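Aldehyde dehydrogenase (Burkholderia vietnamiensis, PDB 5KF0) probably oxidises an aldehyde to the corresponding carboxylic acid with a nicotinamide dinucleotide as cofactor, and binds NADPH. Local coordinates at residues M335-E338 and S339-R342; R85-F88 and D89-A92. All blocks are in the same frame, centred on the assembly; numbering follows the deposited sequence. Where two conformers were deposited one is given.

How the interactions relate
Both contacts are helix beginnings within the aldehyde dehydrogenase family fold, and each is local, made by eight consecutive residues. Interaction 2 comes first along the chain, at the break between helices 70-86 and 88-99; interaction 1 follows much later, where a loop enters helix 338-353. Their centres are 28 Å apart and their nearest atoms about 13 Å, so they do not touch. Interaction 1 is the nearer to the cofactor pocket, with the side chain of Ile336 about 6 Å from the bound NADPH. Interaction 2 instead lies close to a magnesium ion bound by Glu93 together with His6 and His8 of the N-terminal histidine tag, about 9 Å from the side chain of Glu90.

Interaction 1. Residues M335-E338 and S339-R342; sequences MISE and SESR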
ATOM      1  N   MET A 335     -18.592 -12.170  38.962  1.00 14.02           N
ATOM      2  CA  MET A 335     -19.208 -12.251  37.645  1.00 15.62           C
ATOM      3  C   MET A 335     -20.343 -11.228  37.557  1.00 16.92           C
ATOM      4  O   MET A 335     -20.792 -10.667  38.564  1.00 17.21           O
ATOM      5  CB  MET A 335     -19.712 -13.665  37.372  1.00 18.37           C
ATOM      6  CG  MET A 335     -18.578 -14.671  37.206  1.00 18.99           C
ATOM      7  SD  MET A 335     -19.174 -16.335  36.887  1.00 18.57           S
ATOM      8  CE  MET A 335     -19.968 -16.099  35.281  1.00 15.55           C
ATOM      9  N   ILE A 336     -20.798 -10.980  36.327  1.00 13.93           N
ATOM     10  CA  ILE A 336     -21.686  -9.854  36.076  1.00 14.28           C
ATOM     11  C   ILE A 336     -23.044 -10.020  36.741  1.00 18.56           C
ATOM     12  O   ILE A 336     -23.706  -9.012  37.021  1.00 18.58           O
ATOM     13  CB  ILE A 336     -21.824  -9.629  34.555  1.00 13.44           C
ATOM     14  CG1 ILE A 336     -22.539  -8.301  34.265  1.00 15.59           C
ATOM     15  CG2 ILE A 336     -22.519 -10.829  33.875  1.00 13.46           C
ATOM     16  CD1 ILE A 336     -21.813  -7.078  34.834  1.00 16.75           C
ATOM     17  N   SER A 337     -23.472 -11.249  37.030  1.00 16.75           N
ATOM     18  CA  SER A 337     -24.733 -11.465  37.732  1.00 19.95           C
ATOM     19  C   SER A 337     -24.760 -12.869  38.314  1.00 23.14           C
ATOM     20  O   SER A 337     -24.042 -13.765  37.855  1.00 20.57           O
ATOM     21  CB  SER A 337     -25.932 -11.272  36.805  1.00 20.01           C
ATOM     22  OG  SER A 337     -25.959 -12.298  35.826  1.00 21.17           O
ATOM     23  N   GLU A 338     -25.619 -13.052  39.327  1.00 19.85           N
ATOM     24  CA  GLU A 338     -25.835 -14.390  39.873  1.00 17.28           C
ATOM     25  C   GLU A 338     -26.369 -15.349  38.815  1.00 22.24           C
ATOM     26  O   GLU A 338     -26.030 -16.538  38.833  1.00 21.99           O
ATOM     27  CB  GLU A 338     -26.790 -14.338  41.071  1.00 20.46           C
ATOM     28  CG  GLU A 338     -26.196 -13.670  42.280  1.00 27.54           C
ATOM     29  CD  GLU A 338     -27.003 -13.927  43.544  1.00 43.12           C
ATOM     30  OE1 GLU A 338     -28.012 -14.662  43.472  1.00 47.99           O
ATOM     31  OE2 GLU A 338     -26.622 -13.398  44.608  1.00 43.53           O
ATOM     32  N   SER A 339     -27.197 -14.862  37.885  1.00 19.90           N
ATOM     33  CA  SER A 339     -27.730 -15.760  36.866  0.60 23.43           C
ATOM     34  C   SER A 339     -26.627 -16.254  35.935  1.00 21.31           C
ATOM     35  O   SER A 339     -26.648 -17.417  35.513  1.00 22.04           O
ATOM     36  CB  SER A 339     -28.857 -15.083  36.080  0.60 24.81           C
ATOM     37  OG  SER A 339     -28.414 -13.927  35.398  0.60 27.42           O
ATOM     38  N   GLU A 340     -25.646 -15.407  35.624  1.00 17.78           N
ATOM     39  CA  GLU A 340     -24.549 -15.861  34.776  1.00 20.28           C
ATOM     40  C   GLU A 340     -23.644 -16.827  35.528  1.00 18.34           C
ATOM     41  O   GLU A 340     -23.130 -17.791  34.943  1.00 18.67           O
ATOM     42  CB  GLU A 340     -23.769 -14.658  34.244  1.00 17.49           C
ATOM     43  CG  GLU A 340     -24.491 -13.963  33.093  1.00 19.64           C
ATOM     44  CD  GLU A 340     -24.744 -14.914  31.930  1.00 23.43           C
ATOM     45  OE1 GLU A 340     -23.768 -15.359  31.306  1.00 22.01           O
ATOM     46  OE2 GLU A 340     -25.919 -15.234  31.654  1.00 31.05           O
ATOM     47  N   SER A 341     -23.453 -16.594  36.828  1.00 17.49           N
ATOM     48  CA  SER A 341     -22.700 -17.534  37.648  1.00 19.88           C
ATOM     49  C   SER A 341     -23.399 -18.888  37.703  1.00 24.02           C
ATOM     50  O   SER A 341     -22.750 -19.934  37.588  1.00 19.55           O
ATOM     51  CB  SER A 341     -22.512 -16.951  39.049  1.00 23.92           C
ATOM     52  OG  SER A 341     -21.753 -17.823  39.854  1.00 30.45           O
ATOM     53  N   ARG A 342     -24.729 -18.888  37.854  1.00 22.73           N
ATOM     54  CA  ARG A 342     -25.461 -20.151  37.896  1.00 20.77           C
ATOM     55  C   ARG A 342     -25.410 -20.881  36.561  1.00 19.21           C
ATOM     56  O   ARG A 342     -25.365 -22.118  36.545  1.00 20.91           O
ATOM     57  CB  ARG A 342     -26.914 -19.913  38.304  1.00 24.74           C
ATOM     58  CG  ARG A 342     -27.092 -19.586  39.769  1.00 30.48           C
ATOM     59  CD  ARG A 342     -28.553 -19.702  40.189  1.00 39.70           C
ATOM     60  NE  ARG A 342     -29.413 -18.759  39.476  1.00 44.06           N
ATOM     61  CZ  ARG A 342     -29.594 -17.492  39.839  1.00 42.72           C
ATOM     62  NH1 ARG A 342     -28.966 -17.009  40.902  1.00 43.28           N
ATOM     63  NH2 ARG A 342     -30.399 -16.704  39.138  1.00 36.04           N
TER
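The guanidinium of Arg342 has Glu338 O and the CA of Ser339 over one face, both offset toward its rim, while Glu338 OE1 comes to its edge, in plane. That carboxylate stands almost upright to the guanidinium, the planes 84° apart, and the salt bridge from Glu338 OE1 to Arg342 NH1 is long at 3.6 Å. A bend at chi3 (-62°) folds the arginine back over the first turn, where NH1 also passes 3.4 Å from Glu338 CB. In the backbone, Arg342 N donates to Glu338 O at 2.9 Å, and Ser341 N donates to Ser337 O at 3.1 Å.

Ser337 is the N-cap of helix 338-353. In one of the two conformers of Ser339, OG lies 3.0 Å from Ser337 OG, a hydrogen bond described for that copy alone, with either hydroxyl as possible donor. Alongside, CG2 of Ile336 packs on CG of Glu340 at 3.8 Å, the two side chains pointing the same way; the carboxylate of Glu340 goes on to a salt bridge with Arg343. On the buried side Met335 lays SD against CA of Ser341 at 3.8 Å, and Ser341 OG bonds to Gly366 O.

Two backbone bonds, with Ser337 at the N-cap position, thus mark the helix start, whereas the long salt bridge between two exposed side chains probably adds only modest, partly screened attraction.

Interaction 2. Residues R85-F88 and D89-A92; sequences RERF and DELA
Arg87 and Glu90 form the charged part of this contact, side by side and pointing the same way. The arginine grips the carboxylate side-on with two nitrogens, one to each oxygen: NE donates to Glu90 OE1 at 2.9 Å, and NH2 to Glu90 OE2 at 2.8 Å with a nearly straight N-H...O angle of 172°. The two bonds differ in approach. OE2 is met on its syn side though somewhat out of the carboxylate plane, OE1 from well above it; the two flat groups are turned 34° against each other. Glu90 reaches the arginine with CG anti to its backbone N (chi1 172°) and the chain extended beyond.

Backbone bonds start the second helix, with Arg87 at its N-cap: Leu91 N donates to Arg87 O at 2.9 Å, and Ala92 N to Phe88 O, also at 2.9 Å. A water bridges the break, accepting from Asp89 N at 3.0 Å and donating to Glu86 O at 3.3 Å.

At the aromatic ring, Asp89 OD1 lies in plane at the edge of Phe88, 3.7 Å from CD2.

Helix 103-123 receives Phe88 and Leu91 on Val110, while Arg87, Glu90 and Leu91 rest on Ile196 of helix 192-202. Arg87 NH1 makes a further salt bridge to Glu199 there, tying the junction of helices 70-86 and 88-99 to that helix.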
ATOM      1  N   ARG A  85      -7.284  11.407  29.631  1.00 16.35           N
ATOM      2  CA  ARG A  85      -6.136  11.442  30.534  1.00 15.44           C
ATOM      3  C   ARG A  85      -6.437  12.268  31.776  1.00 18.54           C
ATOM      4  O   ARG A  85      -6.088  11.873  32.897  1.00 19.21           O
ATOM      5  CB  ARG A  85      -4.917  12.006  29.811  1.00 17.59           C
ATOM      6  CG  ARG A  85      -4.337  11.072  28.774  1.00 18.10           C
ATOM      7  CD  ARG A  85      -3.258  11.757  27.962  1.00 27.10           C
ATOM      8  NE  ARG A  85      -2.550  10.781  27.143  1.00 27.43           N
ATOM      9  CZ  ARG A  85      -1.842  11.089  26.067  1.00 32.78           C
ATOM     10  NH1 ARG A  85      -1.750  12.352  25.678  1.00 35.06           N
ATOM     11  NH2 ARG A  85      -1.233  10.132  25.382  1.00 31.09           N
ATOM     12  N   GLU A  86      -7.089  13.421  31.598  1.00 18.01           N
ATOM     13  CA  GLU A  86      -7.448  14.253  32.746  1.00 18.02           C
ATOM     14  C   GLU A  86      -8.401  13.529  33.688  1.00 20.25           C
ATOM     15  O   GLU A  86      -8.319  13.693  34.912  1.00 21.49           O
ATOM     16  CB  GLU A  86      -8.080  15.564  32.278  1.00 21.67           C
ATOM     17  CG  GLU A  86      -7.096  16.557  31.685  1.00 30.02           C
ATOM     18  CD  GLU A  86      -7.767  17.831  31.204  1.00 37.66           C
ATOM     19  OE1 GLU A  86      -8.994  17.981  31.406  1.00 26.28           O
ATOM     20  OE2 GLU A  86      -7.063  18.683  30.621  1.00 39.48           O
ATOM     21  N   ARG A  87      -9.311  12.725  33.139  1.00 15.91           N
ATOM     22  CA  ARG A  87     -10.371  12.083  33.904  1.00 16.97           C
ATOM     23  C   ARG A  87     -10.102  10.596  34.111  1.00 17.54           C
ATOM     24  O   ARG A  87     -11.032   9.808  34.301  1.00 16.21           O
ATOM     25  CB  ARG A  87     -11.714  12.311  33.210  1.00 15.46           C
ATOM     26  CG  ARG A  87     -12.048  13.803  33.092  1.00 17.22           C
ATOM     27  CD  ARG A  87     -13.323  14.068  32.299  1.00 21.60           C
ATOM     28  NE  ARG A  87     -14.511  13.615  33.010  1.00 20.02           N
ATOM     29  CZ  ARG A  87     -15.753  13.928  32.657  1.00 23.01           C
ATOM     30  NH1 ARG A  87     -15.970  14.705  31.606  1.00 23.16           N
ATOM     31  NH2 ARG A  87     -16.780  13.478  33.369  1.00 22.97           N
ATOM     32  N   PHE A  88      -8.817  10.220  34.108  1.00 17.07           N
ATOM     33  CA  PHE A  88      -8.417   8.815  34.108  1.00 18.02           C
ATOM     34  C   PHE A  88      -8.993   8.067  35.306  1.00 18.89           C
ATOM     35  O   PHE A  88      -9.603   6.999  35.152  1.00 17.53           O
ATOM     36  CB  PHE A  88      -6.889   8.735  34.096  1.00 13.00           C
ATOM     37  CG  PHE A  88      -6.347   7.344  33.941  1.00 17.29           C
ATOM     38  CD1 PHE A  88      -5.988   6.863  32.693  1.00 18.80           C
ATOM     39  CD2 PHE A  88      -6.178   6.524  35.048  1.00 17.25           C
ATOM     40  CE1 PHE A  88      -5.483   5.580  32.546  1.00 19.93           C
ATOM     41  CE2 PHE A  88      -5.665   5.243  34.909  1.00 20.22           C
ATOM     42  CZ  PHE A  88      -5.327   4.769  33.665  1.00 18.20           C
ATOM     43  N   ASP A  89      -8.804   8.610  36.513  1.00 18.15           N
ATOM     44  CA  ASP A  89      -9.279   7.922  37.713  1.00 16.93           C
ATOM     45  C   ASP A  89     -10.798   7.876  37.777  1.00 17.30           C
ATOM     46  O   ASP A  89     -11.365   6.898  38.280  1.00 20.06           O
ATOM     47  CB  ASP A  89      -8.713   8.594  38.961  1.00 19.84           C
ATOM     48  CG  ASP A  89      -7.197   8.507  39.035  1.00 23.78           C
ATOM     49  OD1 ASP A  89      -6.637   7.489  38.610  1.00 26.51           O
ATOM     50  OD2 ASP A  89      -6.562   9.463  39.530  1.00 31.98           O
ATOM     51  N   GLU A  90     -11.470   8.913  37.276  1.00 14.15           N
ATOM     52  CA  GLU A  90     -12.927   8.901  37.235  1.00 17.71           C
ATOM     53  C   GLU A  90     -13.433   7.790  36.324  1.00 18.82           C
ATOM     54  O   GLU A  90     -14.344   7.031  36.692  1.00 17.30           O
ATOM     55  CB  GLU A  90     -13.439  10.264  36.771  1.00 15.72           C
ATOM     56  CG  GLU A  90     -14.930  10.321  36.513  1.00 18.69           C
ATOM     57  CD  GLU A  90     -15.346  11.631  35.867  1.00 21.89           C
ATOM     58  OE1 GLU A  90     -14.477  12.512  35.670  1.00 20.80           O
ATOM     59  OE2 GLU A  90     -16.544  11.778  35.551  1.00 23.41           O
ATOM     60  N   LEU A  91     -12.852   7.684  35.125  1.00 17.01           N
ATOM     61  CA  LEU A  91     -13.249   6.629  34.197  1.00 14.05           C
ATOM     62  C   LEU A  91     -12.980   5.251  34.783  1.00 14.59           C
ATOM     63  O   LEU A  91     -13.816   4.342  34.664  1.00 14.62           O
ATOM     64  CB  LEU A  91     -12.509   6.806  32.868  1.00 13.74           C
ATOM     65  CG  LEU A  91     -13.071   7.951  32.020  1.00 14.87           C
ATOM     66  CD1 LEU A  91     -12.037   8.436  31.012  1.00 15.60           C
ATOM     67  CD2 LEU A  91     -14.354   7.512  31.325  1.00 17.68           C
ATOM     68  N   ALA A  92     -11.809   5.074  35.408  1.00 15.39           N
ATOM     69  CA  ALA A  92     -11.450   3.781  35.979  1.00 16.41           C
ATOM     70  C   ALA A  92     -12.398   3.392  37.103  1.00 18.94           C
ATOM     71  O   ALA A  92     -12.813   2.231  37.200  1.00 15.22           O
ATOM     72  CB  ALA A  92     -10.008   3.810  36.487  1.00 15.22           C
TER
HETATM   73  O   HOH W   1      -7.529  11.307  36.994  1.00 25.05           O